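Local coordinates for protein peptidyl tryptophan dihydroxylase (Pseudomonas putida, PDB 7CTQ) that uses bound FAD as a flavoprotein monooxygenase to dihydroxylate a peptidyl tryptophan, a step essential for biogenesis of the tryptophylquinone cofactor of quinohemoprotein amine dehydrogenase, at residues W37-Q48 with Q85-R96; A13-I22 with L98-V107. All coordinates share one frame; numbering follows the deposited sequence.

Contact 1. Residues W37-Q48 with Q85-R96. With FAD (flavin-adenine dinucleotide), chain C.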
loop_
_atom_site.group_PDB
_atom_site.type_symbol
_atom_site.label_atom_id
_atom_site.label_comp_id
_atom_site.label_asym_id
_atom_site.label_seq_id
_atom_site.Cartn_x
_atom_site.Cartn_y
_atom_site.Cartn_z
ATOM N N TRP A 37 -8.083 -10.056 16.948
ATOM C CA TRP A 37 -9.462 -9.618 16.730
ATOM C C TRP A 37 -9.544 -8.138 16.372
ATOM O O TRP A 37 -10.121 -7.768 15.341
ATOM C CB TRP A 37 -10.292 -9.914 17.983
ATOM C CG TRP A 37 -11.785 -9.826 17.805
ATOM C CD1 TRP A 37 -12.465 -9.197 16.798
ATOM C CD2 TRP A 37 -12.783 -10.398 18.664
ATOM N NE1 TRP A 37 -13.820 -9.332 16.985
ATOM C CE2 TRP A 37 -14.041 -10.069 18.120
ATOM C CE3 TRP A 37 -12.731 -11.156 19.840
ATOM C CZ2 TRP A 37 -15.239 -10.473 18.711
ATOM C CZ3 TRP A 37 -13.922 -11.555 20.427
ATOM C CH2 TRP A 37 -15.158 -11.213 19.861
ATOM N N ARG A 38 -8.994 -7.271 17.223
ATOM C CA ARG A 38 -9.197 -5.836 17.080
ATOM C C ARG A 38 -7.967 -5.074 17.548
ATOM O O ARG A 38 -6.979 -5.652 18.009
ATOM C CB ARG A 38 -10.429 -5.370 17.865
ATOM C CG ARG A 38 -11.723 -6.063 17.465
ATOM C CD ARG A 38 -12.893 -5.724 18.382
ATOM N NE ARG A 38 -12.831 -4.368 18.931
ATOM C CZ ARG A 38 -12.878 -3.250 18.207
ATOM N NH1 ARG A 38 -13.001 -3.313 16.889
ATOM N NH2 ARG A 38 -12.809 -2.067 18.802
ATOM N N ARG A 39 -8.047 -3.753 17.412
ATOM C CA ARG A 39 -7.070 -2.808 17.935
ATOM C C ARG A 39 -7.816 -1.505 18.222
ATOM O O ARG A 39 -9.051 -1.482 18.272
ATOM C CB ARG A 39 -5.895 -2.648 16.955
ATOM C CG ARG A 39 -4.593 -2.120 17.565
ATOM C CD ARG A 39 -4.429 -2.530 19.026
ATOM N NE ARG A 39 -4.185 -3.962 19.192
ATOM C CZ ARG A 39 -2.975 -4.512 19.269
ATOM N NH1 ARG A 39 -1.892 -3.748 19.191
ATOM N NH2 ARG A 39 -2.845 -5.826 19.423
ATOM N N PHE A 40 -7.074 -0.412 18.402
ATOM C CA PHE A 40 -7.698 0.852 18.774
ATOM C C PHE A 40 -8.654 1.335 17.682
ATOM O O PHE A 40 -8.576 0.937 16.515
ATOM C CB PHE A 40 -6.638 1.923 19.060
ATOM C CG PHE A 40 -5.890 2.386 17.840
ATOM C CD1 PHE A 40 -4.768 1.700 17.394
ATOM C CD2 PHE A 40 -6.302 3.510 17.140
ATOM C CE1 PHE A 40 -4.073 2.122 16.271
ATOM C CE2 PHE A 40 -5.613 3.931 16.015
ATOM C CZ PHE A 40 -4.497 3.239 15.581
ATOM N N ALA A 41 -9.577 2.201 18.089
ATOM C CA ALA A 41 -10.542 2.791 17.169
ATOM C C ALA A 41 -9.810 3.702 16.191
ATOM O O ALA A 41 -9.297 4.756 16.581
ATOM C CB ALA A 41 -11.603 3.558 17.952
ATOM N N ALA A 42 -9.741 3.297 14.927
ATOM C CA ALA A 42 -9.153 4.123 13.882
ATOM C C ALA A 42 -10.143 4.238 12.738
ATOM O O ALA A 42 -10.689 3.227 12.289
ATOM C CB ALA A 42 -7.836 3.531 13.378
ATOM N N VAL A 43 -10.386 5.460 12.272
ATOM C CA VAL A 43 -11.180 5.677 11.072
ATOM C C VAL A 43 -10.328 6.418 10.056
ATOM O O VAL A 43 -9.625 7.379 10.393
ATOM C CB VAL A 43 -12.500 6.421 11.354
ATOM C CG1 VAL A 43 -13.205 5.776 12.532
ATOM C CG2 VAL A 43 -12.285 7.925 11.556
ATOM N N GLU A 44 -10.382 5.951 8.817
ATOM C CA GLU A 44 -9.528 6.418 7.748
ATOM C C GLU A 44 -10.385 7.006 6.642
ATOM O O GLU A 44 -11.572 6.693 6.520
ATOM C CB GLU A 44 -8.671 5.269 7.210
ATOM C CG GLU A 44 -7.542 4.873 8.146
ATOM C CD GLU A 44 -6.993 3.489 7.870
ATOM O OE1 GLU A 44 -5.990 3.112 8.517
ATOM O OE2 GLU A 44 -7.563 2.773 7.018
ATOM N N GLY A 45 -9.775 7.882 5.849
ATOM C CA GLY A 45 -10.417 8.406 4.659
ATOM C C GLY A 45 -10.159 7.481 3.484
ATOM O O GLY A 45 -9.017 7.087 3.232
ATOM N N VAL A 46 -11.228 7.122 2.776
ATOM C CA VAL A 46 -11.125 6.247 1.615
ATOM C C VAL A 46 -11.754 6.940 0.416
ATOM O O VAL A 46 -12.730 7.687 0.544
ATOM C CB VAL A 46 -11.779 4.866 1.861
ATOM C CG1 VAL A 46 -10.939 4.044 2.841
ATOM C CG2 VAL A 46 -13.218 5.019 2.363
ATOM N N SER A 47 -11.175 6.694 -0.756
ATOM C CA SER A 47 -11.662 7.265 -2.002
ATOM C C SER A 47 -12.706 6.344 -2.634
ATOM O O SER A 47 -13.003 5.253 -2.139
ATOM C CB SER A 47 -10.500 7.526 -2.964
ATOM O OG SER A 47 -9.886 6.321 -3.404
ATOM N N GLN A 48 -13.285 6.812 -3.745
ATOM C CA GLN A 48 -14.225 5.996 -4.506
ATOM C C GLN A 48 -13.535 4.770 -5.091
ATOM O O GLN A 48 -14.120 3.681 -5.139
ATOM C CB GLN A 48 -14.867 6.834 -5.619
ATOM C CG GLN A 48 -13.885 7.418 -6.649
ATOM C CD GLN A 48 -13.101 8.621 -6.131
ATOM O OE1 GLN A 48 -13.479 9.243 -5.135
ATOM N NE2 GLN A 48 -12.003 8.948 -6.807
ATOM N N GLN A 85 -18.101 13.206 -1.671
ATOM C CA GLN A 85 -18.108 11.888 -2.308
ATOM C C GLN A 85 -16.925 11.024 -1.893
ATOM O O GLN A 85 -16.701 9.960 -2.483
ATOM C CB GLN A 85 -18.174 11.968 -3.842
ATOM C CG GLN A 85 -19.143 10.945 -4.468
ATOM C CD GLN A 85 -18.488 9.614 -4.834
ATOM O OE1 GLN A 85 -17.284 9.543 -5.084
ATOM N NE2 GLN A 85 -19.286 8.548 -4.855
ATOM N N GLU A 86 -16.159 11.437 -0.895
ATOM C CA GLU A 86 -15.240 10.519 -0.250
ATOM C C GLU A 86 -15.832 10.106 1.089
ATOM O O GLU A 86 -16.622 10.836 1.695
ATOM C CB GLU A 86 -13.847 11.131 -0.093
ATOM C CG GLU A 86 -13.081 11.149 -1.417
ATOM C CD GLU A 86 -11.597 11.400 -1.249
ATOM O OE1 GLU A 86 -11.152 11.630 -0.105
ATOM O OE2 GLU A 86 -10.872 11.359 -2.268
ATOM N N PHE A 87 -15.479 8.906 1.515
ATOM C CA PHE A 87 -16.142 8.223 2.611
ATOM C C PHE A 87 -15.204 8.159 3.811
ATOM O O PHE A 87 -14.072 8.655 3.780
ATOM C CB PHE A 87 -16.583 6.819 2.174
ATOM C CG PHE A 87 -17.523 6.809 0.991
ATOM C CD1 PHE A 87 -18.848 6.429 1.143
ATOM C CD2 PHE A 87 -17.079 7.173 -0.274
ATOM C CE1 PHE A 87 -19.710 6.423 0.061
ATOM C CE2 PHE A 87 -17.936 7.172 -1.357
ATOM C CZ PHE A 87 -19.252 6.795 -1.190
ATOM N N LEU A 88 -15.698 7.552 4.885
ATOM C CA LEU A 88 -14.894 7.249 6.055
ATOM C C LEU A 88 -14.985 5.758 6.303
ATOM O O LEU A 88 -16.050 5.160 6.142
ATOM C CB LEU A 88 -15.363 8.018 7.304
ATOM C CG LEU A 88 -15.922 9.434 7.147
ATOM C CD1 LEU A 88 -16.325 9.991 8.506
ATOM C CD2 LEU A 88 -14.943 10.372 6.448
ATOM N N LEU A 89 -13.866 5.151 6.674
ATOM C CA LEU A 89 -13.817 3.715 6.906
ATOM C C LEU A 89 -13.489 3.474 8.368
ATOM O O LEU A 89 -12.446 3.921 8.852
ATOM C CB LEU A 89 -12.781 3.038 6.011
ATOM C CG LEU A 89 -12.752 1.533 6.260
ATOM C CD1 LEU A 89 -13.935 0.854 5.580
ATOM C CD2 LEU A 89 -11.442 0.939 5.807
ATOM N N ASP A 90 -14.365 2.768 9.069
ATOM C CA ASP A 90 -14.119 2.463 10.470
ATOM C C ASP A 90 -13.403 1.118 10.523
ATOM O O ASP A 90 -14.009 0.067 10.279
ATOM C CB ASP A 90 -15.420 2.480 11.269
ATOM C CG ASP A 90 -15.340 1.650 12.532
ATOM O OD1 ASP A 90 -14.277 1.636 13.187
ATOM O OD2 ASP A 90 -16.342 1.016 12.878
ATOM N N ARG A 91 -12.102 1.164 10.824
ATOM C CA ARG A 91 -11.267 -0.029 10.812
ATOM C C ARG A 91 -11.719 -1.066 11.826
ATOM O O ARG A 91 -11.442 -2.257 11.639
ATOM C CB ARG A 91 -9.809 0.357 11.068
ATOM C CG ARG A 91 -9.207 1.202 9.955
ATOM C CD ARG A 91 -9.312 0.477 8.625
ATOM N NE ARG A 91 -8.687 -0.841 8.681
ATOM C CZ ARG A 91 -7.439 -1.087 8.293
ATOM N NH1 ARG A 91 -6.692 -0.101 7.814
ATOM N NH2 ARG A 91 -6.939 -2.315 8.380
ATOM N N GLN A 92 -12.404 -0.646 12.892
ATOM C CA GLN A 92 -13.009 -1.605 13.812
ATOM C C GLN A 92 -14.017 -2.486 13.082
ATOM O O GLN A 92 -13.888 -3.717 13.062
ATOM C CB GLN A 92 -13.675 -0.873 14.978
ATOM C CG GLN A 92 -12.852 0.256 15.585
ATOM C CD GLN A 92 -13.683 1.160 16.485
ATOM O OE1 GLN A 92 -13.886 2.339 16.185
ATOM N NE2 GLN A 92 -14.170 0.607 17.592
ATOM N N ARG A 93 -15.036 -1.862 12.474
ATOM C CA ARG A 93 -15.987 -2.609 11.652
ATOM C C ARG A 93 -15.273 -3.363 10.542
ATOM O O ARG A 93 -15.554 -4.545 10.307
ATOM C CB ARG A 93 -17.036 -1.676 11.044
ATOM C CG ARG A 93 -18.396 -1.607 11.749
ATOM C CD ARG A 93 -18.207 -1.111 13.168
ATOM N NE ARG A 93 -19.353 -0.421 13.744
ATOM C CZ ARG A 93 -19.800 -0.627 14.977
ATOM N NH1 ARG A 93 -19.204 -1.511 15.768
ATOM N NH2 ARG A 93 -20.844 0.055 15.421
ATOM N N PHE A 94 -14.332 -2.700 9.865
ATOM C CA PHE A 94 -13.699 -3.260 8.672
ATOM C C PHE A 94 -12.985 -4.575 8.973
ATOM O O PHE A 94 -13.257 -5.603 8.342
ATOM C CB PHE A 94 -12.727 -2.235 8.091
ATOM C CG PHE A 94 -12.286 -2.542 6.697
ATOM C CD1 PHE A 94 -13.205 -2.618 5.662
ATOM C CD2 PHE A 94 -10.948 -2.742 6.412
ATOM C CE1 PHE A 94 -12.795 -2.891 4.370
ATOM C CE2 PHE A 94 -10.532 -3.018 5.121
ATOM C CZ PHE A 94 -11.455 -3.092 4.101
ATOM N N ASP A 95 -12.057 -4.557 9.932
ATOM C CA ASP A 95 -11.236 -5.741 10.182
ATOM C C ASP A 95 -12.075 -6.893 10.720
ATOM O O ASP A 95 -11.871 -8.050 10.332
ATOM C CB ASP A 95 -10.094 -5.408 11.145
ATOM C CG ASP A 95 -9.343 -4.144 10.749
ATOM O OD1 ASP A 95 -9.282 -3.844 9.535
ATOM O OD2 ASP A 95 -8.818 -3.451 11.647
ATOM N N ARG A 96 -13.016 -6.600 11.620
ATOM C CA ARG A 96 -13.955 -7.626 12.059
ATOM C C ARG A 96 -14.776 -8.143 10.888
ATOM O O ARG A 96 -15.105 -9.332 10.823
ATOM C CB ARG A 96 -14.862 -7.074 13.161
ATOM C CG ARG A 96 -14.227 -7.006 14.549
ATOM C CD ARG A 96 -15.274 -6.691 15.627
ATOM N NE ARG A 96 -15.422 -5.256 15.879
ATOM C CZ ARG A 96 -16.508 -4.545 15.578
ATOM N NH1 ARG A 96 -17.555 -5.130 15.009
ATOM N NH2 ARG A 96 -16.549 -3.243 15.844
HETATM P PA FAD C . -3.049 -3.915 8.558
HETATM O O1A FAD C . -4.272 -3.313 7.985
HETATM O O2A FAD C . -2.409 -3.061 9.643
HETATM O O5B FAD C . -3.368 -5.379 9.000
HETATM C C5B FAD C . -2.528 -6.082 9.936
HETATM C C4B FAD C . -3.426 -7.025 10.692
HETATM O O4B FAD C . -2.613 -7.922 11.482
HETATM C C3B FAD C . -4.415 -6.369 11.662
HETATM O O3B FAD C . -5.664 -7.055 11.630
HETATM C C2B FAD C . -3.702 -6.491 13.015
HETATM O O2B FAD C . -4.601 -6.576 14.121
HETATM C C1B FAD C . -2.989 -7.831 12.839
HETATM N N9A FAD C . -1.818 -8.068 13.671
HETATM C C8A FAD C . -0.838 -7.194 14.051
HETATM N N7A FAD C . 0.101 -7.717 14.801
HETATM C C5A FAD C . -0.313 -9.029 14.951
HETATM C C6A FAD C . 0.228 -10.123 15.656
HETATM N N6A FAD C . 1.352 -10.066 16.370
HETATM N N1A FAD C . -0.431 -11.310 15.598
HETATM C C2A FAD C . -1.559 -11.379 14.884
HETATM N N3A FAD C . -2.159 -10.410 14.184
HETATM C C4A FAD C . -1.486 -9.257 14.254
HETATM N N1 FAD C . -5.034 4.137 4.498
HETATM C C2 FAD C . -6.132 4.627 3.847
HETATM O O2 FAD C . -6.618 4.053 2.871
HETATM N N3 FAD C . -6.730 5.788 4.291
HETATM C C4 FAD C . -6.327 6.547 5.372
HETATM O O4 FAD C . -6.949 7.561 5.681
HETATM C C4X FAD C . -5.161 6.023 6.056
HETATM N N5 FAD C . -4.707 6.685 7.088
HETATM C C5X FAD C . -3.592 6.186 7.742
HETATM C C6 FAD C . -3.089 6.884 8.841
HETATM C C7 FAD C . -1.962 6.433 9.521
HETATM C C7M FAD C . -1.448 7.209 10.705
HETATM C C8 FAD C . -1.318 5.261 9.094
HETATM C C8M FAD C . -0.102 4.740 9.814
HETATM C C9 FAD C . -1.819 4.560 8.002
HETATM C C9A FAD C . -2.943 5.016 7.322
HETATM N N10 FAD C . -3.476 4.322 6.216
HETATM C C10 FAD C . -4.580 4.810 5.545
HETATM C "C1'" FAD C . -2.811 3.121 5.707
HETATM C "C2'" FAD C . -3.526 1.821 6.040
HETATM O "O2'" FAD C . -3.831 1.736 7.432
HETATM C "C3'" FAD C . -2.615 0.664 5.639
HETATM O "O3'" FAD C . -2.130 0.931 4.328
HETATM C "C4'" FAD C . -3.259 -0.719 5.634
HETATM O "O4'" FAD C . -4.103 -0.904 6.774
HETATM C "C5'" FAD C . -2.207 -1.801 5.580
HETATM O "O5'" FAD C . -2.860 -3.063 5.377
HETATM P P FAD C . -2.221 -4.388 5.890
HETATM O O1P FAD C . -0.857 -4.524 5.197
HETATM O O2P FAD C . -3.169 -5.526 5.733
HETATM O O3P FAD C . -1.951 -4.091 7.426
#
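Arg91 and Glu44 join across the two segments into a charged network that also grips FAD. Arg91 NH1 donates to Glu44 OE2 at 3.1 Å, nearly in the guanidinium plane and on the syn side of the carboxylate, although the two planes stand 67° apart. The same NH1 gives a straight bond to FAD O4' (2.9 Å), and NH2 reaches the diphosphate oxygen O1A. NE and NH2 together hold Asp95 OD1 side-on, from opposite faces of that carboxylate, which fixes the guanidinium's rotation. Bends at chi2 and chi3 (-57° and -56°) fold the arginine back so that its CD rests 3.3 Å from Glu44 OE2. Shortened to an alanine here, the chain would probably leave the carboxylates of Glu44 and Asp95 without their shared cation, and FAD O1A and O4' without the guanidinium that donates to them. Glu44 OE1 meanwhile accepts from the ribityl hydroxyl O2' of FAD (2.8 Å). Strands 43-46 and 87-90 pair antiparallel, with Glu44 and Leu89 exchanging both backbone bonds; Arg91 N to Ala42 O prolongs the ladder into the helix start, which Asp90 caps. Beside them, Val46 sets CG1 against Leu89 CB and CG2 against Phe87 CB, both at 3.8 Å, and Leu51 of helix 48-56 packs on Val46 and Phe87. Farther out, Arg96 lays CD 3.3 Å from Trp37 NE1. Gly45 offers its N to flavin O4 and its O to flavin N3 (2.8 Å), a two-bond backbone grip on the pyrimidine edge of the isoalloxazine, part of the FAD-binding site of this flavoprotein monooxygenase.

Contact 2. Residues A13-I22 with L98-V107. With FAD (flavin-adenine dinucleotide), chain C.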
loop_
_atom_site.group_PDB
_atom_site.type_symbol
_atom_site.label_atom_id
_atom_site.label_comp_id
_atom_site.label_asym_id
_atom_site.label_seq_id
_atom_site.Cartn_x
_atom_site.Cartn_y
_atom_site.Cartn_z
ATOM N N ALA A 13 -4.840 -10.238 9.255
ATOM C CA ALA A 13 -6.038 -10.231 8.429
ATOM C C ALA A 13 -6.482 -8.811 8.124
ATOM O O ALA A 13 -7.672 -8.491 8.211
ATOM C CB ALA A 13 -7.171 -11.007 9.108
ATOM N N GLY A 14 -5.537 -7.949 7.768
ATOM C CA GLY A 14 -5.878 -6.662 7.213
ATOM C C GLY A 14 -6.160 -6.808 5.733
ATOM O O GLY A 14 -6.216 -7.924 5.198
ATOM N N PRO A 15 -6.325 -5.680 5.036
ATOM C CA PRO A 15 -6.583 -5.750 3.586
ATOM C C PRO A 15 -5.590 -6.621 2.829
ATOM O O PRO A 15 -5.990 -7.390 1.944
ATOM C CB PRO A 15 -6.488 -4.280 3.146
ATOM C CG PRO A 15 -6.665 -3.483 4.382
ATOM C CD PRO A 15 -6.170 -4.298 5.519
ATOM N N ALA A 16 -4.304 -6.541 3.172
ATOM C CA ALA A 16 -3.294 -7.230 2.378
ATOM C C ALA A 16 -3.313 -8.737 2.619
ATOM O O ALA A 16 -3.287 -9.530 1.667
ATOM C CB ALA A 16 -1.914 -6.645 2.686
ATOM N N GLY A 17 -3.318 -9.158 3.886
ATOM C CA GLY A 17 -3.404 -10.584 4.171
ATOM C C GLY A 17 -4.680 -11.199 3.632
ATOM O O GLY A 17 -4.654 -12.274 3.014
ATOM N N ALA A 18 -5.811 -10.510 3.828
ATOM C CA ALA A 18 -7.088 -11.002 3.313
ATOM C C ALA A 18 -7.048 -11.146 1.797
ATOM O O ALA A 18 -7.443 -12.185 1.249
ATOM C CB ALA A 18 -8.215 -10.060 3.732
ATOM N N ALA A 19 -6.573 -10.103 1.106
ATOM C CA ALA A 19 -6.457 -10.139 -0.346
ATOM C C ALA A 19 -5.637 -11.336 -0.806
ATOM O O ALA A 19 -6.063 -12.095 -1.683
ATOM C CB ALA A 19 -5.829 -8.831 -0.839
ATOM N N THR A 20 -4.463 -11.534 -0.206
ATOM C CA THR A 20 -3.579 -12.618 -0.621
ATOM C C THR A 20 -4.237 -13.978 -0.411
ATOM O O THR A 20 -4.204 -14.847 -1.297
ATOM C CB THR A 20 -2.257 -12.527 0.151
ATOM O OG1 THR A 20 -1.647 -11.256 -0.105
ATOM C CG2 THR A 20 -1.310 -13.647 -0.251
ATOM N N ALA A 21 -4.841 -14.173 0.762
ATOM C CA ALA A 21 -5.552 -15.411 1.077
ATOM C C ALA A 21 -6.584 -15.763 0.009
ATOM O O ALA A 21 -6.641 -16.904 -0.472
ATOM C CB ALA A 21 -6.226 -15.278 2.444
ATOM N N ILE A 22 -7.413 -14.788 -0.374
ATOM C CA ILE A 22 -8.459 -15.057 -1.349
ATOM C C ILE A 22 -7.848 -15.372 -2.704
ATOM O O ILE A 22 -8.323 -16.263 -3.421
ATOM C CB ILE A 22 -9.439 -13.876 -1.419
ATOM C CG1 ILE A 22 -10.112 -13.697 -0.058
ATOM C CG2 ILE A 22 -10.475 -14.097 -2.526
ATOM C CD1 ILE A 22 -11.118 -12.595 -0.018
ATOM N N LEU A 98 -13.708 -8.226 7.694
ATOM C CA LEU A 98 -12.851 -8.950 6.760
ATOM C C LEU A 98 -12.892 -10.450 7.008
ATOM O O LEU A 98 -12.764 -11.239 6.064
ATOM C CB LEU A 98 -11.412 -8.442 6.851
ATOM C CG LEU A 98 -11.074 -7.119 6.148
ATOM C CD1 LEU A 98 -9.638 -6.679 6.438
ATOM C CD2 LEU A 98 -11.320 -7.209 4.645
ATOM N N ARG A 99 -13.081 -10.865 8.261
ATOM C CA ARG A 99 -13.057 -12.291 8.568
ATOM C C ARG A 99 -14.232 -13.024 7.929
ATOM O O ARG A 99 -14.105 -14.203 7.582
ATOM C CB ARG A 99 -13.057 -12.499 10.083
ATOM C CG ARG A 99 -12.524 -11.315 10.877
ATOM C CD ARG A 99 -11.077 -11.021 10.539
ATOM N NE ARG A 99 -10.170 -11.614 11.516
ATOM C CZ ARG A 99 -9.940 -11.106 12.724
ATOM N NH1 ARG A 99 -10.550 -9.990 13.103
ATOM N NH2 ARG A 99 -9.097 -11.710 13.554
ATOM N N ASP A 100 -15.378 -12.349 7.767
ATOM C CA ASP A 100 -16.532 -12.971 7.117
ATOM C C ASP A 100 -16.222 -13.309 5.667
ATOM O O ASP A 100 -16.526 -14.411 5.191
ATOM C CB ASP A 100 -17.755 -12.048 7.187
ATOM C CG ASP A 100 -18.103 -11.630 8.602
ATOM O OD1 ASP A 100 -17.505 -12.191 9.550
ATOM O OD2 ASP A 100 -18.958 -10.727 8.770
ATOM N N ASP A 101 -15.622 -12.362 4.943
ATOM C CA ASP A 101 -15.283 -12.599 3.545
ATOM C C ASP A 101 -14.272 -13.725 3.401
ATOM O O ASP A 101 -14.302 -14.463 2.411
ATOM C CB ASP A 101 -14.749 -11.317 2.913
ATOM C CG ASP A 101 -15.693 -10.147 3.096
ATOM O OD1 ASP A 101 -16.141 -9.924 4.242
ATOM O OD2 ASP A 101 -15.992 -9.457 2.093
ATOM N N LEU A 102 -13.378 -13.878 4.376
ATOM C CA LEU A 102 -12.421 -14.976 4.323
ATOM C C LEU A 102 -13.121 -16.321 4.515
ATOM O O LEU A 102 -12.938 -17.249 3.714
ATOM C CB LEU A 102 -11.327 -14.757 5.368
ATOM C CG LEU A 102 -10.388 -13.579 5.062
ATOM C CD1 LEU A 102 -9.637 -13.116 6.310
ATOM C CD2 LEU A 102 -9.407 -13.934 3.940
ATOM N N GLN A 103 -13.946 -16.437 5.562
ATOM C CA GLN A 103 -14.675 -17.683 5.781
ATOM C C GLN A 103 -15.610 -17.975 4.618
ATOM O O GLN A 103 -15.769 -19.133 4.214
ATOM C CB GLN A 103 -15.438 -17.627 7.103
ATOM C CG GLN A 103 -14.656 -18.225 8.268
ATOM C CD GLN A 103 -15.308 -17.995 9.623
ATOM O OE1 GLN A 103 -15.871 -16.930 9.885
ATOM N NE2 GLN A 103 -15.228 -18.997 10.496
ATOM N N ARG A 104 -16.204 -16.934 4.032
ATOM C CA ARG A 104 -17.013 -17.132 2.834
ATOM C C ARG A 104 -16.184 -17.728 1.700
ATOM O O ARG A 104 -16.679 -18.558 0.927
ATOM C CB ARG A 104 -17.638 -15.804 2.409
ATOM C CG ARG A 104 -18.800 -15.938 1.435
ATOM C CD ARG A 104 -19.945 -14.991 1.787
ATOM N NE ARG A 104 -19.477 -13.640 2.079
ATOM C CZ ARG A 104 -19.456 -13.101 3.296
ATOM N NH1 ARG A 104 -19.888 -13.799 4.341
ATOM N NH2 ARG A 104 -19.006 -11.864 3.470
ATOM N N ALA A 105 -14.917 -17.335 1.593
ATOM C CA ALA A 105 -14.056 -17.842 0.531
ATOM C C ALA A 105 -13.427 -19.187 0.868
ATOM O O ALA A 105 -12.634 -19.703 0.070
ATOM C CB ALA A 105 -12.957 -16.825 0.216
ATOM N N GLY A 106 -13.752 -19.767 2.017
ATOM C CA GLY A 106 -13.150 -21.029 2.394
ATOM C C GLY A 106 -11.797 -20.898 3.055
ATOM O O GLY A 106 -10.922 -21.745 2.837
ATOM N N VAL A 107 -11.596 -19.856 3.856
ATOM C CA VAL A 107 -10.341 -19.625 4.561
ATOM C C VAL A 107 -10.584 -19.823 6.050
ATOM O O VAL A 107 -11.511 -19.230 6.617
ATOM C CB VAL A 107 -9.784 -18.217 4.284
ATOM C CG1 VAL A 107 -8.531 -17.967 5.122
ATOM C CG2 VAL A 107 -9.504 -18.022 2.788
HETATM P PA FAD C . -3.049 -3.915 8.558
HETATM O O1A FAD C . -4.272 -3.313 7.985
HETATM O O2A FAD C . -2.409 -3.061 9.643
HETATM O O5B FAD C . -3.368 -5.379 9.000
HETATM C C5B FAD C . -2.528 -6.082 9.936
HETATM C C4B FAD C . -3.426 -7.025 10.692
HETATM O O4B FAD C . -2.613 -7.922 11.482
HETATM C C3B FAD C . -4.415 -6.369 11.662
HETATM O O3B FAD C . -5.664 -7.055 11.630
HETATM C C2B FAD C . -3.702 -6.491 13.015
HETATM O O2B FAD C . -4.601 -6.576 14.121
HETATM C C1B FAD C . -2.989 -7.831 12.839
HETATM N N9A FAD C . -1.818 -8.068 13.671
HETATM C C8A FAD C . -0.838 -7.194 14.051
HETATM N N7A FAD C . 0.101 -7.717 14.801
HETATM C C5A FAD C . -0.313 -9.029 14.951
HETATM C C6A FAD C . 0.228 -10.123 15.656
HETATM N N6A FAD C . 1.352 -10.066 16.370
HETATM N N1A FAD C . -0.431 -11.310 15.598
HETATM C C2A FAD C . -1.559 -11.379 14.884
HETATM N N3A FAD C . -2.159 -10.410 14.184
HETATM C C4A FAD C . -1.486 -9.257 14.254
HETATM N N1 FAD C . -5.034 4.137 4.498
HETATM C C2 FAD C . -6.132 4.627 3.847
HETATM O O2 FAD C . -6.618 4.053 2.871
HETATM N N3 FAD C . -6.730 5.788 4.291
HETATM C C4 FAD C . -6.327 6.547 5.372
HETATM O O4 FAD C . -6.949 7.561 5.681
HETATM C C4X FAD C . -5.161 6.023 6.056
HETATM N N5 FAD C . -4.707 6.685 7.088
HETATM C C5X FAD C . -3.592 6.186 7.742
HETATM C C6 FAD C . -3.089 6.884 8.841
HETATM C C7 FAD C . -1.962 6.433 9.521
HETATM C C7M FAD C . -1.448 7.209 10.705
HETATM C C8 FAD C . -1.318 5.261 9.094
HETATM C C8M FAD C . -0.102 4.740 9.814
HETATM C C9 FAD C . -1.819 4.560 8.002
HETATM C C9A FAD C . -2.943 5.016 7.322
HETATM N N10 FAD C . -3.476 4.322 6.216
HETATM C C10 FAD C . -4.580 4.810 5.545
HETATM C "C1'" FAD C . -2.811 3.121 5.707
HETATM C "C2'" FAD C . -3.526 1.821 6.040
HETATM O "O2'" FAD C . -3.831 1.736 7.432
HETATM C "C3'" FAD C . -2.615 0.664 5.639
HETATM O "O3'" FAD C . -2.130 0.931 4.328
HETATM C "C4'" FAD C . -3.259 -0.719 5.634
HETATM O "O4'" FAD C . -4.103 -0.904 6.774
HETATM C "C5'" FAD C . -2.207 -1.801 5.580
HETATM O "O5'" FAD C . -2.860 -3.063 5.377
HETATM P P FAD C . -2.221 -4.388 5.890
HETATM O O1P FAD C . -0.857 -4.524 5.197
HETATM O O2P FAD C . -3.169 -5.526 5.733
HETATM O O3P FAD C . -1.951 -4.091 7.426
#
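Apolar packing carries the meeting of helix 15-22 with helix 98-104, which run nearly parallel, 9° apart, with axes 10.2 Å from each other. Leu102 is central: its CD2 lies 3.8 Å from Ala21 CB and also touches Ala18 CB and Ile22 CG1, while its CD1 leans to Ala13 CB. With CG anti to the carbonyl carbon (chi1 -69°), the branched end swings onto the alanine-rich side of helix 15-22. Leu98 instead sends CD1 over the turn before that helix, 3.2 Å from Ala13 O and 3.6 Å from Gly14 C. Ile22 CG1 meets Ala105 CB, and Val107 CG2 meets Ala21 CB. The turn and the start of the helix, with Gly14 and Gly17, fit the GxGxxG pattern of a Rossmann-type dinucleotide-binding fold, and there Ala16 N donates to FAD O2P at 3.0 Å. Among polar groups, Arg99 NE lies against Ala13 CB and finds no polar partner, while NH1 bonds to Trp37 O. Asp101 OD2 accepts from Ala62 N, and a Schellman motif at Gly106 ends helix 91-104.

Helix 91-104 ties the two contacts together: its first turns belong to contact 1 and its later turns to contact 2, whose centres lie 16 Å apart. Along the chain, contact 1 is nested inside the loop that contact 2 closes, since 13-22 comes first and 98-107 last. Contact 1 pairs two strands of the larger mixed sheet and runs on into the helix, whereas contact 2 sits against strands 31-35 and 108-119 of the other sheet. They also touch directly, Phe94 and Arg91 packing on Pro15. Both reach FAD, contact 1 along the flavin, ribityl chain and diphosphate and contact 2 at the diphosphate, so one helix connects two sheets around a single extended cofactor.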